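Local coordinates for protein type C neurotoxin (Clostridium botulinum, PDB 3PME) that probably binds gangliosides and membrane lipids on nerve cells, as the receptor-binding domain of a botulinum C/D mosaic neurotoxin, at residues 108-113 / 120-125. Sequence-based numbering, arbitrary orientation.
Sequences NIEWIL and YKSLIF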
loop_
_atom_site.group_PDB
_atom_site.type_symbol
_atom_site.label_atom_id
_atom_site.label_comp_id
_atom_site.label_asym_id
_atom_site.label_seq_id
_atom_site.Cartn_x
_atom_site.Cartn_y
_atom_site.Cartn_z
ATOM N N ASN A 108 13.598 -1.105 10.685
ATOM C CA ASN A 108 12.622 -1.369 11.737
ATOM C C ASN A 108 11.916 -0.075 12.108
ATOM O O ASN A 108 12.503 0.998 12.006
ATOM C CB ASN A 108 13.311 -1.905 12.999
ATOM C CG ASN A 108 13.912 -3.288 12.810
ATOM O OD1 ASN A 108 13.277 -4.301 13.108
ATOM N ND2 ASN A 108 15.146 -3.332 12.317
ATOM N N ILE A 109 10.659 -0.170 12.534
ATOM C CA ILE A 109 10.048 0.941 13.262
ATOM C C ILE A 109 10.097 0.619 14.746
ATOM O O ILE A 109 9.945 -0.541 15.152
ATOM C CB ILE A 109 8.594 1.260 12.833
ATOM C CG1 ILE A 109 7.697 0.035 12.953
ATOM C CG2 ILE A 109 8.549 1.824 11.429
ATOM C CD1 ILE A 109 6.227 0.400 13.022
ATOM N N GLU A 110 10.324 1.653 15.553
ATOM C CA GLU A 110 10.488 1.465 16.992
ATOM C C GLU A 110 9.725 2.533 17.759
ATOM O O GLU A 110 9.892 3.731 17.513
ATOM C CB GLU A 110 11.969 1.488 17.379
ATOM C CG GLU A 110 12.210 1.135 18.849
ATOM C CD GLU A 110 13.688 1.012 19.209
ATOM O OE1 GLU A 110 14.540 1.449 18.408
ATOM O OE2 GLU A 110 14.002 0.481 20.302
ATOM N N TRP A 111 8.889 2.081 18.689
ATOM C CA TRP A 111 8.128 2.975 19.550
ATOM C C TRP A 111 8.741 2.922 20.931
ATOM O O TRP A 111 8.935 1.846 21.488
ATOM C CB TRP A 111 6.666 2.541 19.611
ATOM C CG TRP A 111 5.863 3.207 20.710
ATOM C CD1 TRP A 111 5.726 2.777 21.995
ATOM C CD2 TRP A 111 5.079 4.395 20.598
ATOM N NE1 TRP A 111 4.904 3.630 22.698
ATOM C CE2 TRP A 111 4.493 4.631 21.860
ATOM C CE3 TRP A 111 4.807 5.279 19.553
ATOM C CZ2 TRP A 111 3.660 5.721 22.106
ATOM C CZ3 TRP A 111 3.970 6.363 19.800
ATOM C CH2 TRP A 111 3.406 6.567 21.062
ATOM N N ILE A 112 9.057 4.094 21.467
ATOM C CA ILE A 112 9.812 4.192 22.704
ATOM C C ILE A 112 9.021 4.976 23.735
ATOM O O ILE A 112 8.458 6.024 23.421
ATOM C CB ILE A 112 11.149 4.916 22.444
ATOM C CG1 ILE A 112 12.054 4.054 21.556
ATOM C CG2 ILE A 112 11.843 5.281 23.772
ATOM C CD1 ILE A 112 12.905 3.091 22.326
ATOM N N LEU A 113 8.984 4.459 24.960
ATOM C CA LEU A 113 8.365 5.137 26.094
ATOM C C LEU A 113 9.428 5.261 27.168
ATOM O O LEU A 113 10.045 4.263 27.552
ATOM C CB LEU A 113 7.175 4.342 26.643
ATOM C CG LEU A 113 6.374 5.044 27.750
ATOM C CD1 LEU A 113 5.660 6.276 27.196
ATOM C CD2 LEU A 113 5.346 4.092 28.390
ATOM N N TYR A 120 13.952 3.281 29.495
ATOM C CA TYR A 120 12.935 3.188 28.455
ATOM C C TYR A 120 12.573 1.752 28.096
ATOM O O TYR A 120 13.309 0.805 28.400
ATOM C CB TYR A 120 13.354 3.951 27.197
ATOM C CG TYR A 120 14.497 3.312 26.453
ATOM C CD1 TYR A 120 15.812 3.577 26.803
ATOM C CD2 TYR A 120 14.256 2.439 25.404
ATOM C CE1 TYR A 120 16.859 2.992 26.126
ATOM C CE2 TYR A 120 15.299 1.855 24.712
ATOM C CZ TYR A 120 16.595 2.135 25.081
ATOM O OH TYR A 120 17.638 1.548 24.405
ATOM N N LYS A 121 11.406 1.606 27.487
ATOM C CA LYS A 121 10.966 0.336 26.910
ATOM C C LYS A 121 10.627 0.607 25.458
ATOM O O LYS A 121 10.272 1.729 25.101
ATOM C CB LYS A 121 9.725 -0.200 27.629
ATOM C CG LYS A 121 9.928 -0.485 29.109
ATOM C CD LYS A 121 11.015 -1.526 29.320
ATOM C CE LYS A 121 11.059 -1.995 30.770
ATOM N NZ LYS A 121 10.034 -3.049 31.029
ATOM N N SER A 122 10.740 -0.407 24.614
ATOM C CA SER A 122 10.459 -0.206 23.197
ATOM C C SER A 122 9.670 -1.351 22.576
ATOM O O SER A 122 9.728 -2.500 23.033
ATOM C CB SER A 122 11.761 0.007 22.424
ATOM O OG SER A 122 12.572 -1.144 22.478
ATOM N N LEU A 123 8.914 -1.014 21.536
ATOM C CA LEU A 123 8.290 -1.992 20.657
ATOM C C LEU A 123 9.009 -1.845 19.335
ATOM O O LEU A 123 9.169 -0.735 18.845
ATOM C CB LEU A 123 6.812 -1.672 20.465
ATOM C CG LEU A 123 5.939 -1.796 21.716
ATOM C CD1 LEU A 123 4.627 -1.042 21.491
ATOM C CD2 LEU A 123 5.695 -3.279 21.988
ATOM N N ILE A 124 9.440 -2.962 18.766
ATOM C CA ILE A 124 10.220 -2.934 17.541
ATOM C C ILE A 124 9.589 -3.866 16.520
ATOM O O ILE A 124 9.232 -5.000 16.835
ATOM C CB ILE A 124 11.680 -3.345 17.805
ATOM C CG1 ILE A 124 12.300 -2.449 18.879
ATOM C CG2 ILE A 124 12.506 -3.232 16.523
ATOM C CD1 ILE A 124 13.628 -2.973 19.426
ATOM N N PHE A 125 9.432 -3.379 15.298
ATOM C CA PHE A 125 8.884 -4.205 14.232
ATOM C C PHE A 125 9.750 -4.095 12.982
ATOM O O PHE A 125 9.978 -2.996 12.454
ATOM C CB PHE A 125 7.449 -3.786 13.914
ATOM C CG PHE A 125 6.820 -4.557 12.789
ATOM C CD1 PHE A 125 6.504 -5.901 12.943
ATOM C CD2 PHE A 125 6.554 -3.945 11.570
ATOM C CE1 PHE A 125 5.916 -6.610 11.912
ATOM C CE2 PHE A 125 5.980 -4.662 10.521
ATOM C CZ PHE A 125 5.662 -5.990 10.691
HETATM O O HOH W 1 16.550 0.137 21.501
#
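Glu110 reaches from strand 108-113 across one face of the sheet to Ser122 and Ile124 on strand 120-125. Its CB lies near the carbonyl oxygen of Leu123; CG sits 3.6 Å from Ile124 CG1; CD lies near both Ile124 CG1 and Ser122 CB; and OE2 accepts a weak hydrogen bond from Ser122 OG at 3.1 Å. Because CG of Glu110 is anti to the backbone N (chi1 -173°) and the chain stays extended, the carboxylate arrives alongside Ile124, the two side chains pointing the same way. OE2 also takes a hydrogen bond from a water, which has a weak link to Tyr120 OH, while OE1 forms a salt bridge with Arg105 of strand 100-105, so both oxygens have partners. On the same face the CD1 methyl of Ile112 is pressed tightly against Ser122 CB, at 3.3 Å, and approaches the Tyr120 ring obliquely at CD2, 3.4 Å away.

Three hydrogen-bonded pairs, Ile109 with Phe125, Trp111 with Leu123 and Leu113 with Lys121, each supply two backbone bonds; that from Leu113 N to Lys121 O is nearly straight (171°). Their side chains occupy the other face. Trp111 CD1 meets Leu123 CD1 at 4.0 Å, and Ile109 CG1 lies at the edge of the Phe125 ring, 3.9 Å from Phe125 CB. This layer packs on strands 141-148 and 152-157: Trp111 touches Ile145 and Met153, and Phe125 touches Leu155 and Ile157. The Lys121 chain leads away, and NZ is held by a salt bridge to Asp169 and a hydrogen bond to Arg166 O.

The two strands run antiparallel, 161° between their short axes, as a beta hairpin whose Ile109, Trp111 and Phe125 face packs on a second sheet, characteristic of the concanavalin-like jelly-roll sandwich forming the N-terminal half of the clostridial neurotoxin receptor-binding domain.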